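Local coordinates for prepilin-like protein (Thermus thermophilus, PDB 6QVF) that is a type IV pilin-like protein linked to natural competence, thought to serve as a DNA receptor at the pilus tip, at residues 60-65 with 83-88; 41-46 with 55-60; 66-71 with 105-110. All coordinates share one frame; numbering follows the deposited sequence.

The three contacts are arranged around helix 59-66 and illustrate how bonding changes with place in a fold. Contact 2 closes first along the chain, pairing strand 44-45 with strand 55-58, which leads into the helix; it is partly buried and mixes backbone pairing with stacking on an indole. Contacts 1 and 3 are buried and cross along the chain. Contact 1 ties a loop to the helix itself through a buried carboxylate, whereas contact 3, where the chain leaves the helix, meets the four-stranded sheet with a backbone bond beside a disulfide. Arg86 of contact 1 reaches Ser57 of contact 2, and Tyr64 packs against Gly108 of contact 3.

Contact 1: 60-65 with 83-88; sequences FVDYYF and ANLRPG
Asp62 and Arg86 supply both polar bonds between residues 60-65 and 83-88, each carboxylate oxygen taking a separate donor. The backbone N of Arg86 gives a nearly straight hydrogen bond to OD1 of Asp62 (2.8 Å, 167° at the hydrogen), on the anti side of that oxygen and well out of the carboxylate plane. NH1 of Arg86 forms a salt bridge 2.8 Å from OD2 of Asp62, more bent, with the oxygen lying in the guanidinium plane while the nitrogen stands above the carboxylate. The two flat groups are thus turned 73° against each other. With CG beside the backbone N (chi1 -80°), the extended Arg86 chain passes the carboxylate, its CG 3.5 Å from OD1 of Asp62, and brings NH1 to OD2.

Here a helix is clasped by an irregular loop: helix 59-66 offers its flank to the segment leading into strand 92-97 of the pilin sheet. Arg78 adds a second salt bridge at OD1, and Ser57 also binds NH1 of Arg86, so the buried carboxylate and the arginine each have more than one partner. Were Asp62 replaced by an alanine, the Arg86 amide would probably lose its acceptor in this contact, the guanidinium its salt-bridge partner, though not Ser57, and Arg78 one of its carboxylate partners.

The apolar part uses Val61 and Phe65, a turn apart on the helix. Leu85 sets its two methyls against the root of Phe65, CD1 lying 3.8 Å from CB of Phe65, while CD2 approaches CG1 of Val61 more loosely at 4.4 Å.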
loop_
_atom_site.group_PDB
_atom_site.type_symbol
_atom_site.label_atom_id
_atom_site.label_comp_id
_atom_site.label_asym_id
_atom_site.label_seq_id
_atom_site.Cartn_x
_atom_site.Cartn_y
_atom_site.Cartn_z
ATOM N N PHE B 60 14.167 8.858 -9.170
ATOM C CA PHE B 60 13.474 9.063 -7.895
ATOM C C PHE B 60 13.232 10.564 -7.682
ATOM O O PHE B 60 12.151 11.000 -7.250
ATOM C CB PHE B 60 14.266 8.445 -6.750
ATOM C CG PHE B 60 13.612 8.634 -5.414
ATOM C CD1 PHE B 60 13.751 9.828 -4.716
ATOM C CD2 PHE B 60 12.802 7.637 -4.907
ATOM C CE1 PHE B 60 13.086 10.012 -3.509
ATOM C CE2 PHE B 60 12.190 7.813 -3.667
ATOM C CZ PHE B 60 12.324 8.991 -2.991
ATOM N N VAL B 61 14.270 11.360 -7.934
ATOM C CA VAL B 61 14.180 12.816 -7.714
ATOM C C VAL B 61 13.108 13.434 -8.604
ATOM O O VAL B 61 12.301 14.257 -8.147
ATOM C CB VAL B 61 15.547 13.479 -7.950
ATOM C CG1 VAL B 61 15.500 14.994 -7.783
ATOM C CG2 VAL B 61 16.612 12.874 -7.059
ATOM N N ASP B 62 13.107 13.071 -9.887
ATOM C CA ASP B 62 12.157 13.591 -10.831
ATOM C C ASP B 62 10.730 13.251 -10.400
ATOM O O ASP B 62 9.864 14.125 -10.363
ATOM C CB ASP B 62 12.439 13.102 -12.245
ATOM C CG ASP B 62 13.851 13.489 -12.640
ATOM O OD1 ASP B 62 14.047 14.666 -12.980
ATOM O OD2 ASP B 62 14.753 12.624 -12.508
ATOM N N TYR B 63 10.495 11.998 -10.045
ATOM C CA TYR B 63 9.122 11.619 -9.671
ATOM C C TYR B 63 8.729 12.279 -8.344
ATOM O O TYR B 63 7.573 12.735 -8.199
ATOM C CB TYR B 63 8.968 10.100 -9.587
ATOM C CG TYR B 63 8.846 9.461 -10.951
ATOM C CD1 TYR B 63 7.674 9.567 -11.673
ATOM C CD2 TYR B 63 9.885 8.721 -11.502
ATOM C CE1 TYR B 63 7.557 9.033 -12.939
ATOM C CE2 TYR B 63 9.770 8.159 -12.755
ATOM C CZ TYR B 63 8.604 8.302 -13.472
ATOM O OH TYR B 63 8.509 7.730 -14.706
ATOM N N TYR B 64 9.632 12.277 -7.358
ATOM C CA TYR B 64 9.348 12.832 -6.034
ATOM C C TYR B 64 8.925 14.302 -6.142
ATOM O O TYR B 64 7.915 14.683 -5.550
ATOM C CB TYR B 64 10.539 12.687 -5.087
ATOM C CG TYR B 64 10.256 13.239 -3.713
ATOM C CD1 TYR B 64 9.507 12.541 -2.788
ATOM C CD2 TYR B 64 10.655 14.523 -3.362
ATOM C CE1 TYR B 64 9.174 13.073 -1.552
ATOM C CE2 TYR B 64 10.321 15.058 -2.129
ATOM C CZ TYR B 64 9.578 14.344 -1.221
ATOM O OH TYR B 64 9.189 14.913 -0.031
ATOM N N PHE B 65 9.679 15.114 -6.887
ATOM C CA PHE B 65 9.402 16.528 -6.971
ATOM C C PHE B 65 8.379 16.888 -8.065
ATOM O O PHE B 65 7.855 18.033 -8.045
ATOM C CB PHE B 65 10.699 17.321 -7.149
ATOM C CG PHE B 65 11.517 17.352 -5.885
ATOM C CD1 PHE B 65 11.121 18.118 -4.802
ATOM C CD2 PHE B 65 12.696 16.634 -5.789
ATOM C CE1 PHE B 65 11.879 18.159 -3.643
ATOM C CE2 PHE B 65 13.435 16.673 -4.627
ATOM C CZ PHE B 65 13.041 17.429 -3.559
ATOM N N ALA B 83 13.183 23.596 -13.358
ATOM C CA ALA B 83 13.683 23.474 -14.731
ATOM C C ALA B 83 14.654 22.289 -14.863
ATOM O O ALA B 83 14.926 21.826 -15.943
ATOM C CB ALA B 83 14.336 24.756 -15.175
ATOM N N ASN B 84 15.171 21.803 -13.741
ATOM C CA ASN B 84 16.144 20.707 -13.726
ATOM C C ASN B 84 15.481 19.406 -13.269
ATOM O O ASN B 84 16.150 18.477 -12.842
ATOM C CB ASN B 84 17.333 21.046 -12.830
ATOM C CG ASN B 84 18.106 22.246 -13.344
ATOM O OD1 ASN B 84 18.127 22.481 -14.555
ATOM N ND2 ASN B 84 18.692 23.020 -12.435
ATOM N N LEU B 85 14.155 19.342 -13.382
ATOM C CA LEU B 85 13.380 18.090 -13.292
ATOM C C LEU B 85 12.977 17.644 -14.707
ATOM O O LEU B 85 12.601 18.451 -15.588
ATOM C CB LEU B 85 12.158 18.307 -12.403
ATOM C CG LEU B 85 12.389 18.833 -11.001
ATOM C CD1 LEU B 85 11.051 19.200 -10.404
ATOM C CD2 LEU B 85 13.112 17.816 -10.133
ATOM N N ARG B 86 13.069 16.337 -14.947
ATOM C CA ARG B 86 12.857 15.807 -16.264
ATOM C C ARG B 86 11.434 16.095 -16.737
ATOM O O ARG B 86 10.469 15.880 -16.015
ATOM C CB ARG B 86 13.085 14.297 -16.264
ATOM C CG ARG B 86 14.544 13.906 -16.325
ATOM C CD ARG B 86 14.710 12.411 -16.282
ATOM N NE ARG B 86 16.125 12.081 -16.520
ATOM C CZ ARG B 86 17.049 11.861 -15.588
ATOM N NH1 ARG B 86 16.759 11.946 -14.293
ATOM N NH2 ARG B 86 18.280 11.561 -15.971
ATOM N N PRO B 87 11.269 16.591 -17.987
ATOM C CA PRO B 87 9.950 16.886 -18.536
ATOM C C PRO B 87 9.336 15.583 -19.051
ATOM O O PRO B 87 10.030 14.624 -19.273
ATOM C CB PRO B 87 10.298 17.877 -19.661
ATOM C CG PRO B 87 11.607 17.332 -20.191
ATOM C CD PRO B 87 12.355 16.920 -18.936
ATOM N N GLY B 88 8.018 15.528 -19.208
ATOM C CA GLY B 88 7.459 14.390 -19.915
ATOM C C GLY B 88 7.424 13.092 -19.111
ATOM O O GLY B 88 7.323 12.027 -19.683
#

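Contact 2: 41-46 with 55-60; sequences YKDAPL and WRSFYF
Ala44 and Arg56 form the hydrogen-bonded antiparallel pair of a small beta hairpin, strands 44-45 and 55-58, at the edge of a three-stranded sheet whose central strand is 55-58. A classic beta bulge interrupts the pairing, with Asp43 and Ala44 both set opposite Arg56. The carbonyl oxygen of Arg56 therefore accepts twice, from N of Ala44 at 3.1 Å in the carbonyl plane and from N of Asp43 at 2.9 Å somewhat tilted from it. In return Arg56 N donates to Ala44 O (2.7 Å), nearly along the C=O axis.

Side chains carry the polar pairing on past the bulge. OD2 of Asp43 takes the amide of Phe58 on its anti lone pair, in a bond of 2.8 Å and 168° at the hydrogen; its OD1 is bridged to Arg78. Ser57 OG donates to Tyr41 O at 2.6 Å, from above the carbonyl plane.

The apolar grip centres on Trp55, whose indole lies between Lys42 and Pro45. Lys42 holds its CG in the crowded position between backbone N and carbonyl carbon (chi1 75°), which lays its methylenes over the indole; CD stands over the centre of the six-membered ring in a CH-pi contact, while NZ is too far for more than a weak cation-pi attraction. From the opposite face Pro45 brings its own CH-pi contact through CD, 3.6 Å from CZ3 of Trp55. The indole nitrogen NE1 is bound to Pro51 O. Beyond the pair, Leu46 crosses Arg56 at about a right angle, its CD2 lying over one guanidinium face, 3.4 Å from NH1 of Arg56.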
loop_
_atom_site.group_PDB
_atom_site.type_symbol
_atom_site.label_atom_id
_atom_site.label_comp_id
_atom_site.label_asym_id
_atom_site.label_seq_id
_atom_site.Cartn_x
_atom_site.Cartn_y
_atom_site.Cartn_z
ATOM N N TYR B 41 20.468 17.015 -14.743
ATOM C CA TYR B 41 19.827 15.957 -13.941
ATOM C C TYR B 41 20.825 15.182 -13.088
ATOM O O TYR B 41 20.482 14.177 -12.477
ATOM C CB TYR B 41 19.037 15.020 -14.855
ATOM C CG TYR B 41 18.152 15.722 -15.839
ATOM C CD1 TYR B 41 17.241 16.687 -15.434
ATOM C CD2 TYR B 41 18.182 15.391 -17.174
ATOM C CE1 TYR B 41 16.410 17.325 -16.328
ATOM C CE2 TYR B 41 17.338 16.003 -18.080
ATOM C CZ TYR B 41 16.478 16.995 -17.663
ATOM O OH TYR B 41 15.660 17.641 -18.532
ATOM N N LYS B 42 22.074 15.649 -13.033
ATOM C CA LYS B 42 23.075 14.981 -12.236
ATOM C C LYS B 42 22.697 15.005 -10.751
ATOM O O LYS B 42 22.181 16.008 -10.255
ATOM C CB LYS B 42 24.459 15.595 -12.469
ATOM C CG LYS B 42 24.692 16.950 -11.813
ATOM C CD LYS B 42 25.968 17.614 -12.288
ATOM C CE LYS B 42 26.439 18.748 -11.396
ATOM N NZ LYS B 42 25.421 19.802 -11.268
ATOM N N ASP B 43 22.932 13.875 -10.054
ATOM C CA ASP B 43 22.661 13.771 -8.619
ATOM C C ASP B 43 23.929 13.473 -7.818
ATOM O O ASP B 43 24.171 14.098 -6.798
ATOM C CB ASP B 43 21.547 12.757 -8.377
ATOM C CG ASP B 43 20.202 13.278 -8.871
ATOM O OD1 ASP B 43 19.860 14.439 -8.524
ATOM O OD2 ASP B 43 19.505 12.540 -9.601
ATOM N N ALA B 44 24.707 12.473 -8.223
ATOM C CA ALA B 44 25.902 12.132 -7.478
ATOM C C ALA B 44 27.015 11.794 -8.460
ATOM O O ALA B 44 26.783 11.139 -9.475
ATOM C CB ALA B 44 25.656 10.970 -6.556
ATOM N N PRO B 45 28.270 12.208 -8.176
ATOM C CA PRO B 45 29.383 11.847 -9.050
ATOM C C PRO B 45 29.701 10.354 -8.918
ATOM O O PRO B 45 29.620 9.809 -7.814
ATOM C CB PRO B 45 30.506 12.749 -8.529
ATOM C CG PRO B 45 30.185 12.923 -7.053
ATOM C CD PRO B 45 28.675 12.974 -6.998
ATOM N N LEU B 46 30.056 9.709 -10.041
ATOM C CA LEU B 46 30.435 8.279 -9.983
ATOM C C LEU B 46 31.694 8.085 -9.132
ATOM O O LEU B 46 31.822 7.085 -8.403
ATOM C CB LEU B 46 30.678 7.747 -11.391
ATOM C CG LEU B 46 29.443 7.627 -12.274
ATOM C CD1 LEU B 46 29.799 6.995 -13.597
ATOM C CD2 LEU B 46 28.321 6.830 -11.591
ATOM N N TRP B 55 28.279 11.307 -13.790
ATOM C CA TRP B 55 27.459 11.340 -12.613
ATOM C C TRP B 55 26.337 10.320 -12.775
ATOM O O TRP B 55 25.952 9.970 -13.872
ATOM C CB TRP B 55 26.831 12.736 -12.431
ATOM C CG TRP B 55 27.790 13.812 -12.004
ATOM C CD1 TRP B 55 28.955 14.180 -12.621
ATOM C CD2 TRP B 55 27.699 14.613 -10.807
ATOM N NE1 TRP B 55 29.573 15.161 -11.897
ATOM C CE2 TRP B 55 28.837 15.449 -10.782
ATOM C CE3 TRP B 55 26.755 14.738 -9.778
ATOM C CZ2 TRP B 55 29.061 16.370 -9.762
ATOM C CZ3 TRP B 55 26.995 15.626 -8.759
ATOM C CH2 TRP B 55 28.115 16.455 -8.769
ATOM N N ARG B 56 25.791 9.896 -11.644
ATOM C CA ARG B 56 24.535 9.146 -11.662
ATOM C C ARG B 56 23.372 10.132 -11.439
ATOM O O ARG B 56 23.502 11.081 -10.665
ATOM C CB ARG B 56 24.598 8.053 -10.595
ATOM C CG ARG B 56 23.403 7.100 -10.630
ATOM C CD ARG B 56 23.696 5.890 -9.772
ATOM N NE ARG B 56 24.656 5.014 -10.450
ATOM C CZ ARG B 56 25.894 4.726 -10.068
ATOM N NH1 ARG B 56 26.501 5.370 -9.082
ATOM N NH2 ARG B 56 26.536 3.778 -10.719
ATOM N N SER B 57 22.260 9.864 -12.133
ATOM C CA SER B 57 21.023 10.586 -12.067
ATOM C C SER B 57 19.939 9.606 -11.652
ATOM O O SER B 57 19.769 8.545 -12.286
ATOM C CB SER B 57 20.703 11.209 -13.393
ATOM O OG SER B 57 19.480 11.954 -13.377
ATOM N N PHE B 58 19.195 9.975 -10.599
ATOM C CA PHE B 58 18.115 9.116 -10.102
ATOM C C PHE B 58 16.748 9.679 -10.492
ATOM O O PHE B 58 16.417 10.791 -10.128
ATOM C CB PHE B 58 18.169 8.997 -8.577
ATOM C CG PHE B 58 19.439 8.393 -8.049
ATOM C CD1 PHE B 58 19.622 7.036 -8.094
ATOM C CD2 PHE B 58 20.468 9.170 -7.541
ATOM C CE1 PHE B 58 20.773 6.453 -7.610
ATOM C CE2 PHE B 58 21.634 8.578 -7.077
ATOM C CZ PHE B 58 21.780 7.223 -7.123
ATOM N N TYR B 59 15.967 8.869 -11.192
ATOM C CA TYR B 59 14.614 9.270 -11.543
ATOM C C TYR B 59 13.766 9.476 -10.278
ATOM O O TYR B 59 12.724 10.122 -10.355
ATOM C CB TYR B 59 13.966 8.262 -12.490
ATOM C CG TYR B 59 14.380 8.409 -13.930
ATOM C CD1 TYR B 59 15.684 8.156 -14.323
ATOM C CD2 TYR B 59 13.518 8.919 -14.875
ATOM C CE1 TYR B 59 16.083 8.299 -15.645
ATOM C CE2 TYR B 59 13.890 9.042 -16.208
ATOM C CZ TYR B 59 15.193 8.772 -16.589
ATOM O OH TYR B 59 15.595 8.935 -17.892
ATOM N N PHE B 60 14.167 8.858 -9.170
ATOM C CA PHE B 60 13.474 9.063 -7.895
ATOM C C PHE B 60 13.232 10.564 -7.682
ATOM O O PHE B 60 12.151 11.000 -7.250
ATOM C CB PHE B 60 14.266 8.445 -6.750
ATOM C CG PHE B 60 13.612 8.634 -5.414
ATOM C CD1 PHE B 60 13.751 9.828 -4.716
ATOM C CD2 PHE B 60 12.802 7.637 -4.907
ATOM C CE1 PHE B 60 13.086 10.012 -3.509
ATOM C CE2 PHE B 60 12.190 7.813 -3.667
ATOM C CZ PHE B 60 12.324 8.991 -2.991
#

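Contact 3: 66-71 with 105-110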
loop_
_atom_site.group_PDB
_atom_site.type_symbol
_atom_site.label_atom_id
_atom_site.label_comp_id
_atom_site.label_asym_id
_atom_site.label_seq_id
_atom_site.Cartn_x
_atom_site.Cartn_y
_atom_site.Cartn_z
ATOM N N SER B 66 8.066 15.983 -8.998
ATOM C CA SER B 66 7.157 16.325 -10.092
ATOM C C SER B 66 5.727 15.872 -9.838
ATOM O O SER B 66 4.853 16.355 -10.503
ATOM C CB SER B 66 7.606 15.744 -11.402
ATOM O OG SER B 66 8.928 16.182 -11.724
ATOM N N CYS B 67 5.519 14.932 -8.913
ATOM C CA CYS B 67 4.264 14.201 -8.850
ATOM C C CYS B 67 3.648 14.340 -7.470
ATOM O O CYS B 67 4.317 14.056 -6.482
ATOM C CB CYS B 67 4.501 12.737 -9.140
ATOM S SG CYS B 67 5.076 12.412 -10.817
ATOM N N PRO B 68 2.332 14.699 -7.349
ATOM C CA PRO B 68 1.420 14.926 -8.469
ATOM C C PRO B 68 1.510 16.299 -9.133
ATOM O O PRO B 68 0.976 16.481 -10.203
ATOM C CB PRO B 68 0.042 14.798 -7.826
ATOM C CG PRO B 68 0.269 15.265 -6.409
ATOM C CD PRO B 68 1.668 14.824 -6.038
ATOM N N THR B 69 2.232 17.199 -8.501
ATOM C CA THR B 69 2.473 18.553 -8.987
ATOM C C THR B 69 3.946 18.878 -8.781
ATOM O O THR B 69 4.552 18.293 -7.915
ATOM C CB THR B 69 1.648 19.608 -8.246
ATOM O OG1 THR B 69 1.960 19.599 -6.847
ATOM C CG2 THR B 69 0.159 19.406 -8.400
ATOM N N ARG B 70 4.484 19.774 -9.607
ATOM C CA ARG B 70 5.900 20.120 -9.586
ATOM C C ARG B 70 6.166 21.128 -8.463
ATOM O O ARG B 70 5.479 22.188 -8.340
ATOM C CB ARG B 70 6.323 20.704 -10.935
ATOM C CG ARG B 70 6.250 19.725 -12.088
ATOM C CD ARG B 70 6.636 20.374 -13.401
ATOM N NE ARG B 70 7.891 21.092 -13.356
ATOM C CZ ARG B 70 8.286 21.952 -14.292
ATOM N NH1 ARG B 70 7.564 22.096 -15.375
ATOM N NH2 ARG B 70 9.379 22.667 -14.150
ATOM N N VAL B 71 7.149 20.783 -7.638
ATOM C CA VAL B 71 7.636 21.563 -6.500
ATOM C C VAL B 71 9.146 21.712 -6.691
ATOM O O VAL B 71 9.829 20.751 -7.063
ATOM C CB VAL B 71 7.333 20.762 -5.210
ATOM C CG1 VAL B 71 8.202 21.165 -4.048
ATOM C CG2 VAL B 71 5.859 20.817 -4.882
ATOM N N ASP B 105 -0.810 5.389 -9.954
ATOM C CA ASP B 105 -0.394 6.723 -9.533
ATOM C C ASP B 105 0.943 6.624 -8.802
ATOM O O ASP B 105 1.105 5.794 -7.894
ATOM C CB ASP B 105 -1.441 7.305 -8.573
ATOM C CG ASP B 105 -1.113 8.689 -8.064
ATOM O OD1 ASP B 105 -0.303 8.801 -7.155
ATOM O OD2 ASP B 105 -1.715 9.658 -8.597
ATOM N N ILE B 106 1.867 7.500 -9.189
ATOM C CA ILE B 106 3.138 7.735 -8.519
ATOM C C ILE B 106 3.090 9.118 -7.895
ATOM O O ILE B 106 2.733 10.091 -8.593
ATOM C CB ILE B 106 4.292 7.697 -9.529
ATOM C CG1 ILE B 106 4.379 6.385 -10.303
ATOM C CG2 ILE B 106 5.595 8.027 -8.853
ATOM C CD1 ILE B 106 5.374 6.395 -11.463
ATOM N N ARG B 107 3.444 9.223 -6.620
ATOM C CA ARG B 107 3.582 10.571 -6.029
ATOM C C ARG B 107 4.586 10.627 -4.888
ATOM O O ARG B 107 4.792 9.655 -4.147
ATOM C CB ARG B 107 2.221 11.100 -5.564
ATOM C CG ARG B 107 1.513 10.248 -4.534
ATOM C CD ARG B 107 0.184 10.885 -4.165
ATOM N NE ARG B 107 -0.689 10.927 -5.318
ATOM C CZ ARG B 107 -1.656 11.837 -5.519
ATOM N NH1 ARG B 107 -1.943 12.749 -4.594
ATOM N NH2 ARG B 107 -2.349 11.806 -6.649
ATOM N N GLY B 108 5.269 11.781 -4.785
ATOM C CA GLY B 108 6.013 12.061 -3.632
ATOM C C GLY B 108 5.109 12.354 -2.447
ATOM O O GLY B 108 4.035 12.910 -2.596
ATOM N N GLU B 109 5.543 11.947 -1.275
ATOM C CA GLU B 109 4.865 12.335 -0.063
ATOM C C GLU B 109 5.397 13.662 0.480
ATOM O O GLU B 109 6.443 14.195 0.039
ATOM C CB GLU B 109 5.021 11.219 0.931
ATOM C CG GLU B 109 4.264 10.005 0.479
ATOM C CD GLU B 109 3.731 9.207 1.640
ATOM O OE1 GLU B 109 4.452 9.163 2.645
ATOM O OE2 GLU B 109 2.597 8.665 1.529
ATOM N N ASN B 110 4.638 14.257 1.418
ATOM C CA ASN B 110 4.966 15.604 1.798
ATOM C C ASN B 110 5.091 15.737 3.319
ATOM O O ASN B 110 4.803 14.805 4.067
ATOM C CB ASN B 110 3.976 16.594 1.224
ATOM C CG ASN B 110 2.585 16.328 1.696
ATOM O OD1 ASN B 110 2.311 16.558 2.891
ATOM N ND2 ASN B 110 1.727 15.892 0.767
#
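The exit of helix 59-66 meets the end of strand 100-108 in the four-stranded antiparallel sheet of this pilin, beside the disulfide that Cys67 makes with Cys91. Cys67 is the first residue to leave helical geometry, and its carbonyl takes the polar role: N of Gly108 donates to O of Cys67 at 3.0 Å. The bond is bent (149° at the hydrogen), and the donor stands above the carbonyl plane. The same oxygen lies 3.6 Å from CA of Arg107, a weak CA-H...O contact.

Further back along the strand, CB of Cys67 lies 3.2 Å from the carbonyl O of Ile106. SG of Cys67 is placed beside its own backbone N (chi1 -65°) and continues to Cys91. Ile106 thus touches Cys67 and is also hydrogen-bonded, through its backbone, to the disulfide partner.

Pro68, joined to Cys67 by a cis peptide, packs its ring on the side chain of Arg107. CD of Pro68 touches CB of Arg107 at 3.8 Å, and CG lies over one face of the guanidinium, toward its rim. That flat group is held side-on by Asp105 within the same strand: NE of Arg107 bonds to OD1 of Asp105 at 2.8 Å and NH2 to OD2 at 3.0 Å, both nearly straight and in the guanidinium plane.

The two-pronged salt bridge fixes the rotation of the guanidinium, so that it turns a face to the proline, while the disulfide ties the helix end to Cys91, just before strand 92-97, and the backbone bond ties it to strand 100-108.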